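Local coordinates for adhesion and penetration protein autotransporter (Haemophilus influenzae, PDB 3SYJ), which mediates bacterial aggregation and adherence to host cells as a self-associating surface autotransporter passenger that probably also acts as a serine protease, at residues Thr393-Gly398 with His413-Gly418; Leu350-Asp355 with Phe369-Asn374; Trp800-Asp805 with Ser816-Asn821. All blocks are in the same frame, centred on the assembly; numbering follows the deposited sequence.

Contact 1. Residues Thr393-Gly398 with His413-Gly418; sequences TWKVNG and HVQAKG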
loop_
_atom_site.group_PDB
_atom_site.type_symbol
_atom_site.label_atom_id
_atom_site.label_comp_id
_atom_site.label_asym_id
_atom_site.label_seq_id
_atom_site.Cartn_x
_atom_site.Cartn_y
_atom_site.Cartn_z
ATOM N N THR A 393 11.487 -42.370 39.879
ATOM C CA THR A 393 10.308 -41.897 40.581
ATOM C C THR A 393 10.577 -41.921 42.084
ATOM O O THR A 393 10.698 -42.988 42.683
ATOM C CB THR A 393 9.095 -42.748 40.228
ATOM O OG1 THR A 393 8.953 -42.791 38.803
ATOM C CG2 THR A 393 7.833 -42.152 40.838
ATOM N N TRP A 394 10.687 -40.735 42.676
ATOM C CA TRP A 394 11.182 -40.582 44.040
ATOM C C TRP A 394 10.039 -40.238 44.982
ATOM O O TRP A 394 9.562 -39.108 44.996
ATOM C CB TRP A 394 12.248 -39.479 44.076
ATOM C CG TRP A 394 13.020 -39.392 45.366
ATOM C CD1 TRP A 394 12.830 -38.494 46.375
ATOM C CD2 TRP A 394 14.109 -40.231 45.778
ATOM N NE1 TRP A 394 13.727 -38.723 47.388
ATOM C CE2 TRP A 394 14.521 -39.789 47.049
ATOM C CE3 TRP A 394 14.771 -41.318 45.198
ATOM C CZ2 TRP A 394 15.561 -40.393 47.751
ATOM C CZ3 TRP A 394 15.798 -41.918 45.895
ATOM C CH2 TRP A 394 16.183 -41.454 47.160
ATOM N N LYS A 395 9.593 -41.213 45.768
ATOM C CA LYS A 395 8.408 -41.019 46.601
ATOM C C LYS A 395 8.757 -40.879 48.079
ATOM O O LYS A 395 7.905 -41.042 48.953
ATOM C CB LYS A 395 7.420 -42.166 46.387
ATOM C CG LYS A 395 6.870 -42.211 44.973
ATOM C CD LYS A 395 5.990 -43.430 44.722
ATOM C CE LYS A 395 5.461 -43.417 43.294
ATOM N NZ LYS A 395 4.808 -44.699 42.898
ATOM N N VAL A 396 10.017 -40.564 48.350
ATOM C CA VAL A 396 10.520 -40.507 49.712
ATOM C C VAL A 396 10.851 -39.077 50.099
ATOM O O VAL A 396 11.557 -38.381 49.371
ATOM C CB VAL A 396 11.764 -41.385 49.852
ATOM C CG1 VAL A 396 12.408 -41.183 51.196
ATOM C CG2 VAL A 396 11.373 -42.837 49.678
ATOM N N ASN A 397 10.335 -38.633 51.240
ATOM C CA ASN A 397 10.576 -37.266 51.686
ATOM C C ASN A 397 12.005 -37.044 52.169
ATOM O O ASN A 397 12.787 -37.985 52.292
ATOM C CB ASN A 397 9.600 -36.877 52.792
ATOM C CG ASN A 397 8.248 -36.468 52.256
ATOM O OD1 ASN A 397 7.214 -36.866 52.800
ATOM N ND2 ASN A 397 8.240 -35.674 51.184
ATOM N N GLY A 398 12.332 -35.791 52.462
ATOM C CA GLY A 398 13.652 -35.446 52.955
ATOM C C GLY A 398 13.623 -35.041 54.418
ATOM O O GLY A 398 12.635 -35.261 55.116
ATOM N N HIS A 413 11.739 -37.731 39.368
ATOM C CA HIS A 413 10.328 -37.384 39.440
ATOM C C HIS A 413 9.884 -37.414 40.904
ATOM O O HIS A 413 9.606 -38.472 41.450
ATOM C CB HIS A 413 9.516 -38.354 38.569
ATOM C CG HIS A 413 8.041 -38.105 38.576
ATOM N ND1 HIS A 413 7.485 -36.922 39.011
ATOM C CD2 HIS A 413 7.005 -38.876 38.167
ATOM C CE1 HIS A 413 6.171 -36.982 38.890
ATOM N NE2 HIS A 413 5.854 -38.158 38.380
ATOM N N VAL A 414 9.844 -36.249 41.539
ATOM C CA VAL A 414 9.493 -36.162 42.958
ATOM C C VAL A 414 7.992 -36.324 43.174
ATOM O O VAL A 414 7.184 -35.562 42.632
ATOM C CB VAL A 414 9.948 -34.823 43.565
ATOM C CG1 VAL A 414 9.514 -34.707 45.031
ATOM C CG2 VAL A 414 11.444 -34.688 43.436
ATOM N N GLN A 415 7.625 -37.314 43.980
ATOM C CA GLN A 415 6.224 -37.667 44.147
ATOM C C GLN A 415 5.940 -38.205 45.549
ATOM O O GLN A 415 5.133 -39.120 45.717
ATOM C CB GLN A 415 5.837 -38.713 43.096
ATOM C CG GLN A 415 4.444 -38.558 42.525
ATOM C CD GLN A 415 4.176 -39.548 41.402
ATOM O OE1 GLN A 415 3.640 -39.187 40.351
ATOM N NE2 GLN A 415 4.560 -40.803 41.617
ATOM N N ALA A 416 6.603 -37.646 46.555
ATOM C CA ALA A 416 6.360 -38.064 47.931
ATOM C C ALA A 416 5.092 -37.408 48.492
ATOM O O ALA A 416 4.455 -36.591 47.821
ATOM C CB ALA A 416 7.565 -37.733 48.798
ATOM N N LYS A 417 4.730 -37.757 49.723
ATOM C CA LYS A 417 3.485 -37.270 50.310
ATOM C C LYS A 417 3.693 -36.268 51.421
ATOM O O LYS A 417 4.550 -36.449 52.288
ATOM C CB LYS A 417 2.627 -38.429 50.841
ATOM C CG LYS A 417 1.779 -39.116 49.769
ATOM C CD LYS A 417 0.870 -40.199 50.355
ATOM C CE LYS A 417 -0.184 -39.614 51.288
ATOM N NZ LYS A 417 -1.197 -40.636 51.705
ATOM N N GLY A 418 2.880 -35.221 51.396
ATOM C CA GLY A 418 2.853 -34.249 52.467
ATOM C C GLY A 418 3.832 -33.107 52.295
ATOM O O GLY A 418 4.238 -32.767 51.182
HETATM O O HOH W 1 6.075 -39.909 50.879
#
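The carbonyl oxygen of Trp394 is approached by two groups from segment 413-418. The backbone N-H of Gln415 donates to Trp394 O over 2.8 Å, and the CA-H of Val414 adds a longer contact to the same oxygen, with Val414 CA 3.6 Å away. At the other end of the same residue, Trp394 N donates to His413 O at 2.8 Å, with an N-H...O angle of 168°. These two bonds fit the parallel register of Thr393 with His413 and Trp394 with Val414, Thr393 and His413 sharing one face of the sheet and Trp394 and Val414 the other. Strands 369-373, 391-394 and 411-414 come from successive rungs of the right-handed beta-helix of the passenger domain; the face bearing Trp394 looks into its core, where the indole reaches Leu363, Phe365 and Val371. Carrying CG anti to the backbone N (chi1 -169°), Trp394 leads its ring away from 413-418, and Val396 CB covers part of one ring face. Past the strand ends the register slips by a residue, and Lys395 lies nearest Ala416. The methyl of Ala416 packs on the backbone here, its CB 3.3 Å from Lys395 O. Lys395 O also accepts a hydrogen bond from a water 2.9 Å away, which accepts in turn from Lys417 N at 2.8 Å, bridging the two segments where direct pairing has ended. On the outside, the extended Lys395 side chain runs alongside that of Gln415, the two pointing the same way, with Lys395 CG 4.1 Å from Gln415 CB.

Contact 2. Residues Leu350-Asp355 with Phe369-Asn374; sequences LIFASD and FTVSPN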
loop_
_atom_site.group_PDB
_atom_site.type_symbol
_atom_site.label_atom_id
_atom_site.label_comp_id
_atom_site.label_asym_id
_atom_site.label_seq_id
_atom_site.Cartn_x
_atom_site.Cartn_y
_atom_site.Cartn_z
ATOM N N LEU A 350 13.065 -49.787 44.768
ATOM C CA LEU A 350 13.829 -49.659 45.990
ATOM C C LEU A 350 12.863 -49.267 47.088
ATOM O O LEU A 350 12.207 -48.232 47.003
ATOM C CB LEU A 350 14.934 -48.610 45.834
ATOM C CG LEU A 350 15.693 -48.304 47.124
ATOM C CD1 LEU A 350 16.403 -49.569 47.669
ATOM C CD2 LEU A 350 16.661 -47.133 46.942
ATOM N N ILE A 351 12.759 -50.102 48.112
ATOM C CA ILE A 351 11.766 -49.878 49.152
ATOM C C ILE A 351 12.463 -49.485 50.427
ATOM O O ILE A 351 13.369 -50.180 50.882
ATOM C CB ILE A 351 10.889 -51.134 49.426
ATOM C CG1 ILE A 351 9.954 -51.418 48.255
ATOM C CG2 ILE A 351 10.068 -50.956 50.692
ATOM C CD1 ILE A 351 10.583 -52.257 47.169
ATOM N N PHE A 352 12.041 -48.365 50.997
ATOM C CA PHE A 352 12.574 -47.922 52.275
ATOM C C PHE A 352 11.765 -48.529 53.436
ATOM O O PHE A 352 10.635 -48.109 53.722
ATOM C CB PHE A 352 12.598 -46.387 52.343
ATOM C CG PHE A 352 13.780 -45.761 51.636
ATOM C CD1 PHE A 352 13.971 -45.934 50.272
ATOM C CD2 PHE A 352 14.691 -44.983 52.338
ATOM C CE1 PHE A 352 15.055 -45.347 49.627
ATOM C CE2 PHE A 352 15.776 -44.400 51.696
ATOM C CZ PHE A 352 15.960 -44.583 50.340
ATOM N N ALA A 353 12.351 -49.524 54.097
ATOM C CA ALA A 353 11.725 -50.151 55.257
ATOM C C ALA A 353 11.980 -49.348 56.534
ATOM O O ALA A 353 11.293 -49.530 57.543
ATOM C CB ALA A 353 12.214 -51.578 55.415
ATOM N N SER A 354 12.972 -48.461 56.491
ATOM C CA SER A 354 13.240 -47.566 57.616
ATOM C C SER A 354 13.828 -46.266 57.102
ATOM O O SER A 354 14.262 -46.194 55.955
ATOM C CB SER A 354 14.226 -48.204 58.603
ATOM O OG SER A 354 15.556 -48.159 58.096
ATOM N N ASP A 355 13.843 -45.241 57.945
ATOM C CA ASP A 355 14.585 -44.034 57.619
ATOM C C ASP A 355 16.016 -44.411 57.281
ATOM O O ASP A 355 16.568 -45.366 57.835
ATOM C CB ASP A 355 14.593 -43.064 58.793
ATOM C CG ASP A 355 13.252 -42.437 59.031
ATOM O OD1 ASP A 355 12.372 -42.584 58.158
ATOM O OD2 ASP A 355 13.078 -41.798 60.087
ATOM N N PHE A 369 13.802 -46.396 38.001
ATOM C CA PHE A 369 13.526 -46.920 39.332
ATOM C C PHE A 369 12.295 -46.279 39.955
ATOM O O PHE A 369 11.991 -45.111 39.706
ATOM C CB PHE A 369 14.728 -46.729 40.261
ATOM C CG PHE A 369 15.759 -47.810 40.139
ATOM C CD1 PHE A 369 16.674 -47.798 39.100
ATOM C CD2 PHE A 369 15.805 -48.846 41.055
ATOM C CE1 PHE A 369 17.622 -48.803 38.983
ATOM C CE2 PHE A 369 16.745 -49.860 40.939
ATOM C CZ PHE A 369 17.658 -49.839 39.904
ATOM N N THR A 370 11.599 -47.065 40.768
ATOM C CA THR A 370 10.527 -46.577 41.621
ATOM C C THR A 370 11.029 -46.707 43.045
ATOM O O THR A 370 11.403 -47.797 43.476
ATOM C CB THR A 370 9.235 -47.404 41.454
ATOM O OG1 THR A 370 8.803 -47.349 40.085
ATOM C CG2 THR A 370 8.127 -46.868 42.359
ATOM N N VAL A 371 11.071 -45.590 43.761
ATOM C CA VAL A 371 11.627 -45.575 45.101
ATOM C C VAL A 371 10.532 -45.152 46.056
ATOM O O VAL A 371 9.979 -44.057 45.947
ATOM C CB VAL A 371 12.823 -44.623 45.195
ATOM C CG1 VAL A 371 13.490 -44.746 46.541
ATOM C CG2 VAL A 371 13.820 -44.941 44.089
ATOM N N SER A 372 10.210 -46.036 46.988
ATOM C CA SER A 372 8.998 -45.880 47.768
ATOM C C SER A 372 9.193 -46.231 49.236
ATOM O O SER A 372 9.884 -47.198 49.562
ATOM C CB SER A 372 7.902 -46.764 47.161
ATOM O OG SER A 372 6.877 -47.028 48.107
ATOM N N PRO A 373 8.568 -45.452 50.127
ATOM C CA PRO A 373 8.546 -45.774 51.556
ATOM C C PRO A 373 7.457 -46.791 51.832
ATOM O O PRO A 373 6.436 -46.747 51.156
ATOM C CB PRO A 373 8.127 -44.452 52.213
ATOM C CG PRO A 373 7.751 -43.520 51.095
ATOM C CD PRO A 373 7.737 -44.280 49.814
ATOM N N ASN A 374 7.644 -47.674 52.805
ATOM C CA ASN A 374 6.525 -48.482 53.277
ATOM C C ASN A 374 5.510 -47.587 53.963
ATOM O O ASN A 374 4.305 -47.839 53.914
ATOM C CB ASN A 374 6.994 -49.553 54.254
ATOM C CG ASN A 374 7.634 -50.717 53.556
ATOM O OD1 ASN A 374 7.418 -50.929 52.356
ATOM N ND2 ASN A 374 8.429 -51.487 54.293
HETATM O O HOH W 2 8.776 -50.554 56.871
#
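Val371 CG1 touches two side chains of strand 348-352, lying 3.5 Å from Phe352 CE1 and 4.0 Å from Leu350 CD2. That branch stands anti to the Val371 backbone N (chi1 -173°). Leu350 runs beside Val371 in the same direction, whereas Phe352 crosses it at a slant and brings the edge of its ring, near the ring plane, to Ser372 O. On the other face Ile351 meets Asn374 at about a right angle, with Ile351 CG2 3.1 Å from Asn374 OD1, a tight approach of a methyl to an amide oxygen. A water completes this end, donating to Ala353 O and accepting from Asn374 ND2, both at 2.8 Å.

Four backbone bonds hold these groups in place, from Leu350 N to Thr370 O, Ser372 N to Leu350 O, Phe352 N to Ser372 O and Asn374 N to Phe352 O, the last the longest at 3.2 Å. The strand axes lie 4.7 Å apart and their directions differ by 15°, as for parallel strands of successive rungs of a beta-helix. Further out, strand 279-285 flanks 350-352, with Ile282 against Phe352, and Val392 lies against Val371.

Pro373 has no N-H to give, yet the donors to this neighbour are Ser372 and Asn374, which implies that a proline can sit within the strand without interrupting its pairing on this side.

Contact 3. Residues Trp800-Asp805 with Ser816-Asn821; sequences WTMPSD and STITLN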
loop_
_atom_site.group_PDB
_atom_site.type_symbol
_atom_site.label_atom_id
_atom_site.label_comp_id
_atom_site.label_asym_id
_atom_site.label_seq_id
_atom_site.Cartn_x
_atom_site.Cartn_y
_atom_site.Cartn_z
ATOM N N TRP A 800 9.764 21.433 4.764
ATOM C CA TRP A 800 9.014 20.295 4.253
ATOM C C TRP A 800 9.025 20.288 2.730
ATOM O O TRP A 800 8.592 21.251 2.096
ATOM C CB TRP A 800 7.576 20.343 4.768
ATOM C CG TRP A 800 6.692 19.281 4.211
ATOM C CD1 TRP A 800 7.065 18.037 3.796
ATOM C CD2 TRP A 800 5.275 19.356 4.027
ATOM N NE1 TRP A 800 5.971 17.336 3.354
ATOM C CE2 TRP A 800 4.858 18.123 3.488
ATOM C CE3 TRP A 800 4.315 20.348 4.267
ATOM C CZ2 TRP A 800 3.521 17.853 3.182
ATOM C CZ3 TRP A 800 2.990 20.078 3.960
ATOM C CH2 TRP A 800 2.606 18.842 3.424
ATOM N N THR A 801 9.535 19.208 2.149
ATOM C CA THR A 801 9.514 19.042 0.697
ATOM C C THR A 801 8.415 18.068 0.275
ATOM O O THR A 801 8.567 16.849 0.381
ATOM C CB THR A 801 10.872 18.569 0.147
ATOM O OG1 THR A 801 11.838 19.608 0.320
ATOM C CG2 THR A 801 10.763 18.237 -1.334
ATOM N N MET A 802 7.309 18.627 -0.199
ATOM C CA MET A 802 6.148 17.857 -0.625
ATOM C C MET A 802 6.518 16.923 -1.771
ATOM O O MET A 802 7.228 17.323 -2.692
ATOM C CB MET A 802 5.057 18.819 -1.080
ATOM C CG MET A 802 3.647 18.373 -0.786
ATOM S SD MET A 802 2.506 19.699 -1.205
ATOM C CE MET A 802 3.312 21.064 -0.388
ATOM N N PRO A 803 6.038 15.669 -1.718
ATOM C CA PRO A 803 6.350 14.665 -2.743
ATOM C C PRO A 803 5.313 14.624 -3.866
ATOM O O PRO A 803 5.625 14.180 -4.972
ATOM C CB PRO A 803 6.303 13.342 -1.961
ATOM C CG PRO A 803 5.864 13.705 -0.537
ATOM C CD PRO A 803 5.288 15.078 -0.602
ATOM N N SER A 804 4.095 15.076 -3.569
ATOM C CA SER A 804 2.977 15.020 -4.506
ATOM C C SER A 804 1.816 15.898 -4.033
ATOM O O SER A 804 1.885 16.499 -2.963
ATOM C CB SER A 804 2.502 13.575 -4.663
ATOM O OG SER A 804 1.995 13.072 -3.436
ATOM N N ASP A 805 0.756 15.971 -4.832
ATOM C CA ASP A 805 -0.447 16.700 -4.440
ATOM C C ASP A 805 -0.837 16.338 -3.011
ATOM O O ASP A 805 -0.783 15.172 -2.620
ATOM C CB ASP A 805 -1.613 16.391 -5.386
ATOM C CG ASP A 805 -1.562 17.203 -6.664
ATOM O OD1 ASP A 805 -0.517 17.830 -6.936
ATOM O OD2 ASP A 805 -2.576 17.217 -7.395
ATOM N N SER A 816 9.193 28.663 8.978
ATOM C CA SER A 816 9.326 27.391 8.279
ATOM C C SER A 816 9.130 27.530 6.765
ATOM O O SER A 816 8.483 28.467 6.293
ATOM C CB SER A 816 8.342 26.368 8.852
ATOM O OG SER A 816 8.756 25.941 10.140
ATOM N N THR A 817 9.686 26.588 6.012
ATOM C CA THR A 817 9.619 26.627 4.554
ATOM C C THR A 817 8.979 25.374 3.964
ATOM O O THR A 817 9.338 24.259 4.326
ATOM C CB THR A 817 11.022 26.795 3.945
ATOM O OG1 THR A 817 11.519 28.095 4.273
ATOM C CG2 THR A 817 10.981 26.639 2.429
ATOM N N ILE A 818 8.031 25.563 3.055
ATOM C CA ILE A 818 7.447 24.445 2.335
ATOM C C ILE A 818 7.853 24.492 0.871
ATOM O O ILE A 818 7.516 25.432 0.159
ATOM C CB ILE A 818 5.913 24.457 2.401
ATOM C CG1 ILE A 818 5.433 24.311 3.846
ATOM C CG2 ILE A 818 5.344 23.347 1.527
ATOM C CD1 ILE A 818 3.929 24.325 3.997
ATOM N N THR A 819 8.582 23.476 0.426
ATOM C CA THR A 819 8.915 23.336 -0.981
ATOM C C THR A 819 7.872 22.458 -1.663
ATOM O O THR A 819 7.757 21.268 -1.361
ATOM C CB THR A 819 10.302 22.722 -1.159
ATOM O OG1 THR A 819 11.241 23.444 -0.355
ATOM C CG2 THR A 819 10.728 22.780 -2.614
ATOM N N LEU A 820 7.116 23.050 -2.584
ATOM C CA LEU A 820 5.953 22.390 -3.172
ATOM C C LEU A 820 6.318 21.225 -4.083
ATOM O O LEU A 820 5.492 20.358 -4.351
ATOM C CB LEU A 820 5.100 23.400 -3.946
ATOM C CG LEU A 820 4.390 24.507 -3.160
ATOM C CD1 LEU A 820 3.547 25.359 -4.093
ATOM C CD2 LEU A 820 3.521 23.916 -2.072
ATOM N N ASN A 821 7.557 21.211 -4.556
ATOM C CA ASN A 821 7.989 20.223 -5.536
ATOM C C ASN A 821 9.432 19.786 -5.326
ATOM O O ASN A 821 10.327 20.613 -5.102
ATOM C CB ASN A 821 7.806 20.771 -6.956
ATOM C CG ASN A 821 7.793 19.676 -8.013
ATOM O OD1 ASN A 821 8.786 18.973 -8.216
ATOM N ND2 ASN A 821 6.663 19.534 -8.699
#
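The terminal methyl of Met802 packs against two aliphatic side chains of segment 816-821, its CE 3.3 Å from Leu820 CD2 and 3.6 Å from Ile818 CG2. The first distance is shorter than ordinary van der Waals contact, which may partly reflect the model. The Met802 chain is extended as far as SD and then bends (chi3 -49°), which turns CE toward these two branches. Leu820 starts off from its backbone away from 800-805, but its CD2 branch still reaches the methionine and lies side by side with it. Next along the core, Trp800 and Ile818 run alongside each other, with Trp800 CE3 4.0 Å from Ile818 CD1, while Met802 CA covers the rim of one indole face. Leu853 touches Met802, Ile818 and Leu820 alike, so the cluster belongs to the interior of the beta-helix near its C-terminal end, where 816-821 falls in the pertactin-like region.

Around this core the backbones pair in parallel. Trp800 N donates to Thr817 O at 2.9 Å, Thr819 N returns a bond to Trp800 O at 2.8 Å, and Met802 N donates to Thr819 O at 2.9 Å, beyond the point where strand 799-801 ends.

On the opposite face Thr801 and Thr819 lie side by side in register, pointing the same way, with Thr801 OG1 3.8 Å from Thr819 CB. Polar side-chain atoms find partners outside the two segments: Thr819 OG1 hydrogen-bonds to Gln866 OE1, Trp800 NE1 to His783 O, and Asn821 ND2 to both Arg849 O and Asp877 OD1. Across 800-805 and 816-821, therefore, side chains contribute dispersion and shape while the hydrogen bonding is backbone to backbone, and the buried indole N-H and amide are satisfied by neighbouring parts of the fold.

Along the chain contact 2 closes before contact 1 opens, and contact 3 follows much later. Contacts 1 and 2 are adjacent in the beta-helix, their centres 10 Å apart, because strands 369-373 and 391-394 are neighbours: probable hydrogen bonds of 2.8 Å join Thr393 N to Phe369 O and Val371 N to Thr393 O, and Lys395 O packs 3.3 Å from Pro373 CG. Together they give an unbroken run of strands 348-352, 369-373, 391-394 and 411-414. Contact 3 lies on the opposite side of the chain's centre, about 75 Å from contact 1 and 84 Å from contact 2 between centres. The same parallel rung pairing thus recurs far along an elongated passenger domain.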